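Local coordinates for protein-glutamine gamma-glutamyltransferase 2 (PDB 1G0D) that catalyses calcium-dependent acyl transfer from peptide-bound glutamine to lysine side chains and other primary amines, cross-linking or aminating proteins, at residues A[544-549]-A[609-614]; A[169-174]-A[582-587]; A[269-274]-A[553-558]. All blocks are in the same frame, centred on the assembly; numbering follows the deposited sequence.

How the contacts relate
Along the chain the order is 169-174, 269-274, 544-549, 553-558, 582-587, 609-614: both segments of contact 3 fall between those of contact 2, and contact 1 interleaves with both. Contact 1 joins the two C-terminal β-barrels, contact 2 ties their connection to strand 169-176 of the core, and contact 3 brings the first barrel to helix 272-286. Centres of contacts 2 and 3 lie about 13 Å apart; a probable hydrogen bond from Leu582 N to His557 O links them at the ends of neighbouring strands 573-581 and 558-566. Contacts 1 and 2, about 18 Å apart, pack through Tyr549 on Leu582 and Pro610 on Pro585. Together they probably help keep the barrels against the core, as in compact transglutaminases.

Contact 1: A[544-549]-A[609-614]; sequences LHYDDY and NPLPVP
Where the two C-terminal β-barrels meet, Tyr546 of the short helix 546-549 reaches over to Leu611, Pro612 and Val613 in the loop between strands 601-608 and 615-616. The helix starts after the N-cap residue His545, whose carbonyl oxygen accepts from the backbone N of both Asp548 and Tyr549. With CG anti to the backbone N (chi1 179°), the tyrosine ring is thrown out from the helix toward the loop. Its far end carries the contact: Tyr546 OH lies 3.7 Å from Leu611 CG and 3.9 Å from Leu611 CD2, the two side chains crossing at about a right angle. Val613 CG2 comes within 4.4 Å of Tyr546 CE2, and Pro612 CD sits beside the same ring carbon. A tyrosine suits the place because its ring can pack against these aliphatic groups while its hydroxyl bonds to Arg669 NH2, and Phe484 meets the ring edge-to-face.

Asn609 helps shape the loop, since its short amide can both accept and donate. Asn609 OD1 takes the backbone N of Leu611 at 2.7 Å, from well above the carbonyl plane, and Asn609 ND2 gives a nearly in-plane bond of 2.7 Å to Val613 O. The first of these bonds closes an Asx turn, in the loop by which the second barrel meets the first.

Contact 2: A[169-174]-A[582-587]; sequences YIRSIP and LSTPEL
Tyr169 extends from strand 169-176 so that its hydroxyl end comes up to Ser583, in the loop that leads out of strand 573-581. The first torsion is extended (chi1 -174°), pointing the ring across the gap between the backbones, where Tyr169 CA and Leu582 CA are 10.6 Å apart. Even so, Tyr169 OH and Ser583 OG come no nearer than 4.4 Å and do not bond; Ser583 OG is instead hydrogen-bonded to Pro482 O. A long, flat side chain is useful here, since the ring also overlaps Gln481 and lies close to Pro581, residues that probably help bind GTP.

Two residues further along the strand, Arg171 points the same way. Its NH2 lies 4.3 Å from Thr584 OG1, approaching obliquely and again without a bond. What joins the two is a shared partner: Arg171 NH1 forms a salt bridge with Asp672 OD1, while Thr584 OG1 bonds to the backbone O of that same aspartate. Ile173 CG2 lies against one face of the guanidinium, nearer its margin than its centre, 4.1 Å from the plane, so an aliphatic neighbour on the strand supports the charged group. The length of arginine lets it bridge from the core to the second barrel, and the small hydroxyls of Ser583 and Thr584 can bond to nearby carbonyls.

Polar groups thus face each other with partners supplied by third residues, which implies that core and linker are held together indirectly, through Asp672 and the loop around Pro482.

Contact 3: A[269-274]-A[553-558]; sequences YGQCWV and VSEHHL
The backbones of Gln271 and His556 stay far apart, their CA atoms 12.5 Å from each other, with Gln271 in the N-cap position before helix 272-286 and His556 in a type I β-turn that runs from Ser554 to His557. Side chains and two waters span the interval. Trp273 CH2 meets His556 NE2 at 3.7 Å, at the edge of the imidazole and near its plane. The two side chains come from opposite directions, and their ring planes are turned 42° to each other, an oblique meeting. Trp273 CG sits between the backbone N and the carbonyl carbon (chi1 76°), directing the indole off the helix toward the turn.

This helix start carries Cys272, the nucleophile of the Cys-His-Asp triad completed by His332 and Asp355 in the papain-like core. Tyr515 of the first barrel meets the Trp273 ring edge-to-face, and its hydroxyl makes a weak hydrogen bond to Cys272 N. A broad indole suits the place because it can touch the His556 edge, Tyr515 and strand 329-339 at once.

Gln271 OE1 and Glu555 OE1, both acceptors, stand 4.4 Å apart and need donors between them, which two waters supply by donating to each. Water 1 lies 2.7 Å from Gln271 OE1. An amide suits position 271 because NE2 can still donate to Arg235 O; Tyr240 OH bonds to both Gln271 NE2 and Glu555 OE1.

Contact 1: A[544-549]-A[609-614]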
ATOM      1  N   LEU A 544      32.159   8.814   8.531  1.00 35.85           N
ATOM      2  CA  LEU A 544      31.703   8.773   7.151  1.00 33.67           C
ATOM      3  C   LEU A 544      31.628  10.234   6.681  1.00 33.20           C
ATOM      4  O   LEU A 544      31.217  11.101   7.458  1.00 32.25           O
ATOM      5  CB  LEU A 544      30.336   8.098   7.096  1.00 34.07           C
ATOM      6  CG  LEU A 544      30.269   6.568   7.098  1.00 34.63           C
ATOM      7  CD1 LEU A 544      31.294   5.974   6.170  1.00 37.49           C
ATOM      8  CD2 LEU A 544      30.494   6.082   8.478  1.00 36.74           C
ATOM      9  N   HIS A 545      32.035  10.495   5.427  1.00 32.64           N
ATOM     10  CA  HIS A 545      32.062  11.854   4.855  1.00 31.97           C
ATOM     11  C   HIS A 545      31.221  12.016   3.613  1.00 32.64           C
ATOM     12  O   HIS A 545      31.150  11.130   2.774  1.00 32.55           O
ATOM     13  CB  HIS A 545      33.478  12.256   4.471  1.00 34.58           C
ATOM     14  CG  HIS A 545      34.444  12.190   5.601  1.00 37.07           C
ATOM     15  ND1 HIS A 545      35.103  11.031   5.948  1.00 37.88           N
ATOM     16  CD2 HIS A 545      34.877  13.141   6.458  1.00 37.72           C
ATOM     17  CE1 HIS A 545      35.903  11.272   6.968  1.00 41.22           C
ATOM     18  NE2 HIS A 545      35.785  12.547   7.298  1.00 42.38           N
ATOM     19  N   TYR A 546      30.641  13.193   3.468  1.00 32.38           N
ATOM     20  CA  TYR A 546      29.784  13.440   2.348  1.00 31.91           C
ATOM     21  C   TYR A 546      30.372  13.141   1.004  1.00 35.08           C
ATOM     22  O   TYR A 546      29.808  12.355   0.262  1.00 40.62           O
ATOM     23  CB  TYR A 546      29.292  14.875   2.354  1.00 26.76           C
ATOM     24  CG  TYR A 546      28.406  15.160   1.177  1.00 26.13           C
ATOM     25  CD1 TYR A 546      27.203  14.481   1.006  1.00 25.77           C
ATOM     26  CD2 TYR A 546      28.762  16.113   0.227  1.00 29.77           C
ATOM     27  CE1 TYR A 546      26.373  14.742  -0.078  1.00 25.84           C
ATOM     28  CE2 TYR A 546      27.929  16.384  -0.879  1.00 30.87           C
ATOM     29  CZ  TYR A 546      26.741  15.692  -1.018  1.00 27.17           C
ATOM     30  OH  TYR A 546      25.935  15.927  -2.103  1.00 30.01           O
ATOM     31  N   ASP A 547      31.504  13.752   0.683  1.00 41.00           N
ATOM     32  CA  ASP A 547      32.116  13.567  -0.638  1.00 42.53           C
ATOM     33  C   ASP A 547      32.500  12.136  -0.930  1.00 40.80           C
ATOM     34  O   ASP A 547      32.806  11.795  -2.066  1.00 39.85           O
ATOM     35  CB  ASP A 547      33.331  14.468  -0.798  1.00 49.84           C
ATOM     36  CG  ASP A 547      33.924  14.871   0.532  1.00 58.34           C
ATOM     37  OD1 ASP A 547      35.005  14.342   0.895  1.00 65.15           O
ATOM     38  OD2 ASP A 547      33.302  15.716   1.218  1.00 63.35           O
ATOM     39  N   ASP A 548      32.477  11.303   0.100  1.00 39.84           N
ATOM     40  CA  ASP A 548      32.783   9.893  -0.061  1.00 39.04           C
ATOM     41  C   ASP A 548      31.464   9.177  -0.358  1.00 37.31           C
ATOM     42  O   ASP A 548      31.318   8.519  -1.386  1.00 38.59           O
ATOM     43  CB  ASP A 548      33.372   9.302   1.230  1.00 46.28           C
ATOM     44  CG  ASP A 548      34.856   9.646   1.444  1.00 50.19           C
ATOM     45  OD1 ASP A 548      35.560   9.967   0.459  1.00 53.88           O
ATOM     46  OD2 ASP A 548      35.308   9.583   2.620  1.00 51.91           O
ATOM     47  N   TYR A 549      30.493   9.314   0.538  1.00 36.01           N
ATOM     48  CA  TYR A 549      29.225   8.626   0.330  1.00 34.74           C
ATOM     49  C   TYR A 549      28.269   9.180  -0.693  1.00 33.19           C
ATOM     50  O   TYR A 549      27.299   8.504  -0.981  1.00 34.79           O
ATOM     51  CB  TYR A 549      28.460   8.347   1.658  1.00 29.79           C
ATOM     52  CG  TYR A 549      27.817   9.525   2.374  1.00 23.49           C
ATOM     53  CD1 TYR A 549      26.836  10.307   1.757  1.00 17.34           C
ATOM     54  CD2 TYR A 549      28.249   9.891   3.646  1.00 20.33           C
ATOM     55  CE1 TYR A 549      26.319  11.421   2.380  1.00 14.21           C
ATOM     56  CE2 TYR A 549      27.742  11.008   4.278  1.00 18.51           C
ATOM     57  CZ  TYR A 549      26.784  11.776   3.637  1.00 20.70           C
ATOM     58  OH  TYR A 549      26.349  12.942   4.250  1.00 22.67           O
ATOM     59  N   ASN A 609      18.592  24.571   1.172  1.00 31.54           N
ATOM     60  CA  ASN A 609      19.543  23.611   0.637  1.00 31.24           C
ATOM     61  C   ASN A 609      20.573  23.202   1.712  1.00 33.05           C
ATOM     62  O   ASN A 609      21.356  24.020   2.163  1.00 34.65           O
ATOM     63  CB  ASN A 609      20.261  24.260  -0.533  1.00 27.98           C
ATOM     64  CG  ASN A 609      21.199  23.327  -1.228  1.00 26.78           C
ATOM     65  OD1 ASN A 609      21.337  22.171  -0.838  1.00 22.39           O
ATOM     66  ND2 ASN A 609      21.860  23.824  -2.273  1.00 23.01           N
ATOM     67  N   PRO A 610      20.560  21.936   2.157  1.00 35.03           N
ATOM     68  CA  PRO A 610      21.522  21.489   3.176  1.00 39.52           C
ATOM     69  C   PRO A 610      22.828  21.030   2.491  1.00 43.35           C
ATOM     70  O   PRO A 610      23.816  20.651   3.137  1.00 45.08           O
ATOM     71  CB  PRO A 610      20.809  20.315   3.832  1.00 34.90           C
ATOM     72  CG  PRO A 610      20.110  19.684   2.694  1.00 36.10           C
ATOM     73  CD  PRO A 610      19.667  20.834   1.767  1.00 36.22           C
ATOM     74  N   LEU A 611      22.800  21.057   1.164  1.00 44.24           N
ATOM     75  CA  LEU A 611      23.925  20.658   0.349  1.00 40.15           C
ATOM     76  C   LEU A 611      24.816  21.847  -0.024  1.00 43.63           C
ATOM     77  O   LEU A 611      24.344  22.910  -0.421  1.00 40.84           O
ATOM     78  CB  LEU A 611      23.402  19.990  -0.921  1.00 30.36           C
ATOM     79  CG  LEU A 611      23.455  18.477  -0.999  1.00 22.87           C
ATOM     80  CD1 LEU A 611      22.918  17.865   0.249  1.00 12.72           C
ATOM     81  CD2 LEU A 611      22.704  18.046  -2.235  1.00 19.58           C
ATOM     82  N   PRO A 612      26.128  21.674   0.111  1.00 47.58           N
ATOM     83  CA  PRO A 612      27.045  22.754  -0.237  1.00 50.86           C
ATOM     84  C   PRO A 612      27.248  22.701  -1.756  1.00 51.04           C
ATOM     85  O   PRO A 612      28.323  22.985  -2.273  1.00 54.12           O
ATOM     86  CB  PRO A 612      28.309  22.400   0.536  1.00 53.44           C
ATOM     87  CG  PRO A 612      28.280  20.884   0.598  1.00 53.40           C
ATOM     88  CD  PRO A 612      26.832  20.470   0.589  1.00 51.48           C
ATOM     89  N   VAL A 613      26.189  22.331  -2.464  1.00 49.38           N
ATOM     90  CA  VAL A 613      26.215  22.217  -3.910  1.00 47.65           C
ATOM     91  C   VAL A 613      24.945  22.850  -4.407  1.00 46.68           C
ATOM     92  O   VAL A 613      23.956  22.874  -3.702  1.00 48.94           O
ATOM     93  CB  VAL A 613      26.138  20.743  -4.368  1.00 49.68           C
ATOM     94  CG1 VAL A 613      26.847  20.569  -5.679  1.00 51.69           C
ATOM     95  CG2 VAL A 613      26.720  19.826  -3.320  1.00 50.83           C
ATOM     96  N   PRO A 614      24.952  23.396  -5.620  1.00 47.06           N
ATOM     97  CA  PRO A 614      23.683  23.977  -6.055  1.00 46.85           C
ATOM     98  C   PRO A 614      22.829  22.789  -6.560  1.00 44.86           C
ATOM     99  O   PRO A 614      23.390  21.802  -7.034  1.00 47.36           O
ATOM    100  CB  PRO A 614      24.103  24.896  -7.202  1.00 48.89           C
ATOM    101  CG  PRO A 614      25.240  24.143  -7.839  1.00 48.38           C
ATOM    102  CD  PRO A 614      26.003  23.554  -6.645  1.00 49.32           C
TER

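Contact 2: A[169-174]-A[582-587]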
ATOM      1  N   TYR A 169      14.469   3.007  13.276  1.00 18.74           N
ATOM      2  CA  TYR A 169      14.420   4.401  12.891  1.00 22.90           C
ATOM      3  C   TYR A 169      13.341   4.516  11.802  1.00 23.79           C
ATOM      4  O   TYR A 169      13.633   4.657  10.610  1.00 24.86           O
ATOM      5  CB  TYR A 169      15.834   4.785  12.406  1.00 29.56           C
ATOM      6  CG  TYR A 169      16.117   6.238  12.061  1.00 36.66           C
ATOM      7  CD1 TYR A 169      15.129   7.223  12.138  1.00 43.13           C
ATOM      8  CD2 TYR A 169      17.368   6.605  11.564  1.00 40.84           C
ATOM      9  CE1 TYR A 169      15.388   8.563  11.706  1.00 46.88           C
ATOM     10  CE2 TYR A 169      17.639   7.921  11.133  1.00 47.17           C
ATOM     11  CZ  TYR A 169      16.644   8.896  11.199  1.00 47.43           C
ATOM     12  OH  TYR A 169      16.912  10.169  10.724  1.00 47.40           O
ATOM     13  N   ILE A 170      12.083   4.454  12.255  1.00 22.68           N
ATOM     14  CA  ILE A 170      10.890   4.512  11.406  1.00 21.41           C
ATOM     15  C   ILE A 170      10.479   5.905  10.965  1.00 21.71           C
ATOM     16  O   ILE A 170      10.392   6.812  11.772  1.00 24.10           O
ATOM     17  CB  ILE A 170       9.679   3.901  12.139  1.00 21.31           C
ATOM     18  CG1 ILE A 170       9.975   2.451  12.511  1.00 18.30           C
ATOM     19  CG2 ILE A 170       8.437   3.994  11.279  1.00 19.52           C
ATOM     20  CD1 ILE A 170       8.868   1.805  13.215  1.00 16.70           C
ATOM     21  N   ARG A 171      10.216   6.064   9.680  1.00 22.89           N
ATOM     22  CA  ARG A 171       9.779   7.347   9.155  1.00 23.97           C
ATOM     23  C   ARG A 171       8.388   7.160   8.520  1.00 22.24           C
ATOM     24  O   ARG A 171       8.002   6.057   8.141  1.00 21.13           O
ATOM     25  CB  ARG A 171      10.799   7.877   8.128  1.00 30.36           C
ATOM     26  CG  ARG A 171      10.199   8.518   6.827  1.00 41.24           C
ATOM     27  CD  ARG A 171      11.234   8.623   5.652  1.00 44.77           C
ATOM     28  NE  ARG A 171      11.201   9.914   4.945  1.00 49.08           N
ATOM     29  CZ  ARG A 171      11.457  10.083   3.636  1.00 52.33           C
ATOM     30  NH1 ARG A 171      11.774   9.034   2.854  1.00 53.09           N
ATOM     31  NH2 ARG A 171      11.395  11.308   3.105  1.00 42.46           N
ATOM     32  N   SER A 172       7.630   8.242   8.428  1.00 20.85           N
ATOM     33  CA  SER A 172       6.304   8.170   7.850  1.00 20.91           C
ATOM     34  C   SER A 172       6.184   8.995   6.613  1.00 25.53           C
ATOM     35  O   SER A 172       6.717  10.113   6.543  1.00 30.56           O
ATOM     36  CB  SER A 172       5.252   8.725   8.798  1.00 16.37           C
ATOM     37  OG  SER A 172       5.592   8.507  10.145  1.00 26.63           O
ATOM     38  N   ILE A 173       5.494   8.456   5.617  1.00 24.79           N
ATOM     39  CA  ILE A 173       5.239   9.270   4.464  1.00 23.16           C
ATOM     40  C   ILE A 173       3.750   9.249   4.245  1.00 22.72           C
ATOM     41  O   ILE A 173       3.104   8.192   4.254  1.00 21.02           O
ATOM     42  CB  ILE A 173       5.954   8.814   3.196  1.00 22.47           C
ATOM     43  CG1 ILE A 173       5.359   7.519   2.717  1.00 20.84           C
ATOM     44  CG2 ILE A 173       7.446   8.717   3.447  1.00 24.29           C
ATOM     45  CD1 ILE A 173       4.907   7.619   1.311  1.00 26.31           C
ATOM     46  N   PRO A 174       3.159  10.441   4.220  1.00 20.45           N
ATOM     47  CA  PRO A 174       1.736  10.589   3.990  1.00 19.41           C
ATOM     48  C   PRO A 174       1.436  10.143   2.552  1.00 18.91           C
ATOM     49  O   PRO A 174       2.308  10.225   1.693  1.00 18.79           O
ATOM     50  CB  PRO A 174       1.524  12.084   4.172  1.00 17.71           C
ATOM     51  CG  PRO A 174       2.813  12.673   3.887  1.00 19.67           C
ATOM     52  CD  PRO A 174       3.765  11.738   4.540  1.00 20.23           C
ATOM     53  N   LEU A 582      20.077   8.602   6.076  1.00 26.16           N
ATOM     54  CA  LEU A 582      20.484   9.998   6.197  1.00 27.76           C
ATOM     55  C   LEU A 582      19.283  10.861   5.781  1.00 31.31           C
ATOM     56  O   LEU A 582      18.736  10.670   4.689  1.00 32.50           O
ATOM     57  CB  LEU A 582      21.701  10.268   5.296  1.00 24.79           C
ATOM     58  CG  LEU A 582      23.145   9.964   5.733  1.00 20.75           C
ATOM     59  CD1 LEU A 582      23.190   8.856   6.691  1.00 20.82           C
ATOM     60  CD2 LEU A 582      23.950   9.568   4.552  1.00 17.68           C
ATOM     61  N   SER A 583      18.890  11.816   6.636  1.00 32.33           N
ATOM     62  CA  SER A 583      17.711  12.667   6.392  1.00 31.90           C
ATOM     63  C   SER A 583      17.782  13.763   5.348  1.00 32.29           C
ATOM     64  O   SER A 583      18.850  14.271   5.062  1.00 37.02           O
ATOM     65  CB  SER A 583      17.221  13.314   7.707  1.00 31.57           C
ATOM     66  OG  SER A 583      18.254  13.717   8.591  1.00 33.19           O
ATOM     67  N   THR A 584      16.630  14.121   4.777  1.00 32.08           N
ATOM     68  CA  THR A 584      16.553  15.213   3.809  1.00 32.38           C
ATOM     69  C   THR A 584      15.797  16.329   4.539  1.00 33.10           C
ATOM     70  O   THR A 584      15.067  16.071   5.499  1.00 33.83           O
ATOM     71  CB  THR A 584      15.806  14.827   2.527  1.00 32.30           C
ATOM     72  OG1 THR A 584      14.659  14.040   2.860  1.00 39.64           O
ATOM     73  CG2 THR A 584      16.722  14.027   1.595  1.00 32.64           C
ATOM     74  N   PRO A 585      15.960  17.584   4.107  1.00 33.56           N
ATOM     75  CA  PRO A 585      15.222  18.605   4.856  1.00 30.65           C
ATOM     76  C   PRO A 585      13.731  18.396   4.736  1.00 26.65           C
ATOM     77  O   PRO A 585      13.274  17.792   3.768  1.00 26.98           O
ATOM     78  CB  PRO A 585      15.683  19.926   4.234  1.00 30.69           C
ATOM     79  CG  PRO A 585      16.218  19.563   2.865  1.00 31.06           C
ATOM     80  CD  PRO A 585      16.727  18.146   2.978  1.00 34.80           C
ATOM     81  N   GLU A 586      12.986  18.882   5.731  1.00 26.90           N
ATOM     82  CA  GLU A 586      11.535  18.774   5.738  1.00 26.73           C
ATOM     83  C   GLU A 586      10.832  20.037   5.268  1.00 26.21           C
ATOM     84  O   GLU A 586      10.905  21.076   5.919  1.00 28.56           O
ATOM     85  CB  GLU A 586      11.016  18.434   7.112  1.00 28.09           C
ATOM     86  CG  GLU A 586       9.616  17.884   6.997  1.00 43.92           C
ATOM     87  CD  GLU A 586       8.818  17.982   8.273  1.00 50.26           C
ATOM     88  OE1 GLU A 586       9.448  17.979   9.369  1.00 51.42           O
ATOM     89  OE2 GLU A 586       7.559  18.054   8.159  1.00 54.46           O
ATOM     90  N   LEU A 587      10.118  19.922   4.154  1.00 23.70           N
ATOM     91  CA  LEU A 587       9.422  21.058   3.565  1.00 21.54           C
ATOM     92  C   LEU A 587       8.481  21.733   4.543  1.00 20.11           C
ATOM     93  O   LEU A 587       7.833  21.069   5.347  1.00 19.48           O
ATOM     94  CB  LEU A 587       8.631  20.628   2.300  1.00 16.88           C
ATOM     95  CG  LEU A 587       9.398  19.943   1.146  1.00 17.20           C
ATOM     96  CD1 LEU A 587       8.513  19.775  -0.114  1.00 11.70           C
ATOM     97  CD2 LEU A 587      10.625  20.784   0.827  1.00 17.45           C
TER

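Contact 3: A[269-274]-A[553-558]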
ATOM      1  N   TYR A 269       7.733   4.378 -12.659  1.00 15.45           N
ATOM      2  CA  TYR A 269       7.933   2.990 -12.217  1.00 17.61           C
ATOM      3  C   TYR A 269       7.374   2.877 -10.802  1.00 14.98           C
ATOM      4  O   TYR A 269       6.927   3.839 -10.228  1.00 14.02           O
ATOM      5  CB  TYR A 269       9.443   2.653 -12.141  1.00 17.32           C
ATOM      6  CG  TYR A 269      10.246   2.783 -13.443  1.00 18.00           C
ATOM      7  CD1 TYR A 269      10.258   1.766 -14.420  1.00 15.57           C
ATOM      8  CD2 TYR A 269      11.007   3.914 -13.680  1.00 17.34           C
ATOM      9  CE1 TYR A 269      11.027   1.907 -15.605  1.00 20.91           C
ATOM     10  CE2 TYR A 269      11.766   4.063 -14.842  1.00 18.54           C
ATOM     11  CZ  TYR A 269      11.784   3.077 -15.809  1.00 19.70           C
ATOM     12  OH  TYR A 269      12.539   3.320 -16.967  1.00 21.06           O
ATOM     13  N   GLY A 270       7.444   1.703 -10.217  1.00 16.75           N
ATOM     14  CA  GLY A 270       6.973   1.585  -8.861  1.00 15.23           C
ATOM     15  C   GLY A 270       7.865   0.649  -8.059  1.00 20.16           C
ATOM     16  O   GLY A 270       8.692  -0.090  -8.612  1.00 21.19           O
ATOM     17  N   GLN A 271       7.720   0.721  -6.739  1.00 22.91           N
ATOM     18  CA  GLN A 271       8.433  -0.157  -5.815  1.00 20.97           C
ATOM     19  C   GLN A 271       7.392  -0.676  -4.800  1.00 18.78           C
ATOM     20  O   GLN A 271       6.277  -0.160  -4.772  1.00 15.98           O
ATOM     21  CB  GLN A 271       9.587   0.592  -5.156  1.00 21.04           C
ATOM     22  CG  GLN A 271      10.862   0.334  -5.920  1.00 17.86           C
ATOM     23  CD  GLN A 271      11.917   1.418  -5.772  1.00 23.10           C
ATOM     24  OE1 GLN A 271      11.937   2.198  -4.796  1.00 18.31           O
ATOM     25  NE2 GLN A 271      12.818   1.465  -6.748  1.00 23.42           N
ATOM     26  N   CYS A 272       7.736  -1.665  -3.970  1.00 17.44           N
ATOM     27  CA  CYS A 272       6.751  -2.251  -3.065  1.00 13.77           C
ATOM     28  C   CYS A 272       5.734  -1.369  -2.351  1.00 15.06           C
ATOM     29  O   CYS A 272       4.544  -1.668  -2.446  1.00 22.05           O
ATOM     30  CB  CYS A 272       7.404  -3.228  -2.086  1.00 11.54           C
ATOM     31  SG  CYS A 272       8.216  -2.523  -0.725  1.00 11.88           S
ATOM     32  N   TRP A 273       6.124  -0.295  -1.675  1.00 16.20           N
ATOM     33  CA  TRP A 273       5.103   0.545  -1.011  1.00 16.35           C
ATOM     34  C   TRP A 273       4.188   1.337  -1.989  1.00 17.19           C
ATOM     35  O   TRP A 273       3.079   1.725  -1.615  1.00 19.97           O
ATOM     36  CB  TRP A 273       5.734   1.509   0.018  1.00 14.32           C
ATOM     37  CG  TRP A 273       6.375   2.632  -0.640  1.00 15.69           C
ATOM     38  CD1 TRP A 273       5.799   3.819  -0.988  1.00 16.24           C
ATOM     39  CD2 TRP A 273       7.690   2.643  -1.194  1.00 15.09           C
ATOM     40  NE1 TRP A 273       6.669   4.563  -1.735  1.00 14.78           N
ATOM     41  CE2 TRP A 273       7.844   3.862  -1.880  1.00 18.42           C
ATOM     42  CE3 TRP A 273       8.757   1.736  -1.183  1.00 13.09           C
ATOM     43  CZ2 TRP A 273       9.025   4.199  -2.551  1.00 15.38           C
ATOM     44  CZ3 TRP A 273       9.917   2.066  -1.842  1.00 10.87           C
ATOM     45  CH2 TRP A 273      10.044   3.285  -2.518  1.00 14.78           C
ATOM     46  N   VAL A 274       4.635   1.593  -3.223  1.00 14.33           N
ATOM     47  CA  VAL A 274       3.792   2.282  -4.215  1.00 11.49           C
ATOM     48  C   VAL A 274       2.705   1.337  -4.797  1.00 13.24           C
ATOM     49  O   VAL A 274       1.625   1.794  -5.203  1.00 16.26           O
ATOM     50  CB  VAL A 274       4.626   2.800  -5.399  1.00  8.33           C
ATOM     51  CG1 VAL A 274       3.733   3.485  -6.372  1.00  7.69           C
ATOM     52  CG2 VAL A 274       5.624   3.762  -4.942  1.00  8.76           C
ATOM     53  N   VAL A 553      25.644   6.223  -2.369  1.00 32.00           N
ATOM     54  CA  VAL A 553      24.305   6.273  -1.830  1.00 26.68           C
ATOM     55  C   VAL A 553      23.277   6.603  -2.922  1.00 29.00           C
ATOM     56  O   VAL A 553      23.636   7.194  -3.929  1.00 30.87           O
ATOM     57  CB  VAL A 553      24.339   7.274  -0.661  1.00 21.32           C
ATOM     58  CG1 VAL A 553      23.363   8.364  -0.828  1.00 20.18           C
ATOM     59  CG2 VAL A 553      24.187   6.529   0.614  1.00 15.87           C
ATOM     60  N   SER A 554      22.021   6.170  -2.721  1.00 33.13           N
ATOM     61  CA  SER A 554      20.866   6.355  -3.649  1.00 30.65           C
ATOM     62  C   SER A 554      19.836   7.383  -3.133  1.00 30.25           C
ATOM     63  O   SER A 554      20.065   8.074  -2.135  1.00 31.80           O
ATOM     64  CB  SER A 554      20.116   5.024  -3.808  1.00 34.43           C
ATOM     65  OG  SER A 554      20.269   4.470  -5.092  1.00 37.21           O
ATOM     66  N   GLU A 555      18.672   7.426  -3.790  1.00 25.74           N
ATOM     67  CA  GLU A 555      17.595   8.348  -3.430  1.00 20.73           C
ATOM     68  C   GLU A 555      17.156   8.226  -1.975  1.00 21.12           C
ATOM     69  O   GLU A 555      16.613   9.177  -1.414  1.00 21.87           O
ATOM     70  CB  GLU A 555      16.391   8.097  -4.317  1.00 20.85           C
ATOM     71  CG  GLU A 555      15.821   6.719  -4.113  1.00 20.03           C
ATOM     72  CD  GLU A 555      16.092   5.790  -5.276  1.00 20.35           C
ATOM     73  OE1 GLU A 555      15.449   4.717  -5.314  1.00 18.73           O
ATOM     74  OE2 GLU A 555      16.938   6.130  -6.144  1.00 20.06           O
ATOM     75  N   HIS A 556      17.379   7.063  -1.365  1.00 19.30           N
ATOM     76  CA  HIS A 556      16.987   6.876   0.028  1.00 19.72           C
ATOM     77  C   HIS A 556      18.133   7.223   0.965  1.00 19.24           C
ATOM     78  O   HIS A 556      17.965   7.222   2.173  1.00 22.50           O
ATOM     79  CB  HIS A 556      16.487   5.434   0.293  1.00 16.67           C
ATOM     80  CG  HIS A 556      15.056   5.182  -0.128  1.00 21.61           C
ATOM     81  ND1 HIS A 556      14.254   6.149  -0.696  1.00 22.83           N
ATOM     82  CD2 HIS A 556      14.306   4.052  -0.099  1.00 23.74           C
ATOM     83  CE1 HIS A 556      13.075   5.631  -1.002  1.00 22.82           C
ATOM     84  NE2 HIS A 556      13.082   4.360  -0.651  1.00 24.83           N
ATOM     85  N   HIS A 557      19.306   7.510   0.421  1.00 19.77           N
ATOM     86  CA  HIS A 557      20.440   7.886   1.275  1.00 18.08           C
ATOM     87  C   HIS A 557      20.714   6.920   2.442  1.00 17.20           C
ATOM     88  O   HIS A 557      20.793   7.343   3.605  1.00 16.33           O
ATOM     89  CB  HIS A 557      20.216   9.301   1.845  1.00 16.95           C
ATOM     90  CG  HIS A 557      19.495  10.223   0.914  1.00 13.98           C
ATOM     91  ND1 HIS A 557      20.154  11.062   0.041  1.00 18.04           N
ATOM     92  CD2 HIS A 557      18.177  10.408   0.685  1.00 14.60           C
ATOM     93  CE1 HIS A 557      19.273  11.722  -0.687  1.00 13.36           C
ATOM     94  NE2 HIS A 557      18.064  11.343  -0.315  1.00 18.55           N
ATOM     95  N   LEU A 558      20.898   5.635   2.125  1.00 18.85           N
ATOM     96  CA  LEU A 558      21.142   4.601   3.136  1.00 15.80           C
ATOM     97  C   LEU A 558      22.577   4.045   3.246  1.00 18.71           C
ATOM     98  O   LEU A 558      23.234   3.733   2.249  1.00 19.75           O
ATOM     99  CB  LEU A 558      20.211   3.431   2.873  1.00 17.88           C
ATOM    100  CG  LEU A 558      18.735   3.516   3.203  1.00 19.42           C
ATOM    101  CD1 LEU A 558      18.049   2.444   2.360  1.00 17.49           C
ATOM    102  CD2 LEU A 558      18.485   3.311   4.723  1.00 19.90           C
TER
HETATM  103  O   HOH W   1      14.523   2.220  -4.026  1.00 21.08           O
HETATM  104  O   HOH W   2      12.732   4.754  -5.658  1.00 25.94           O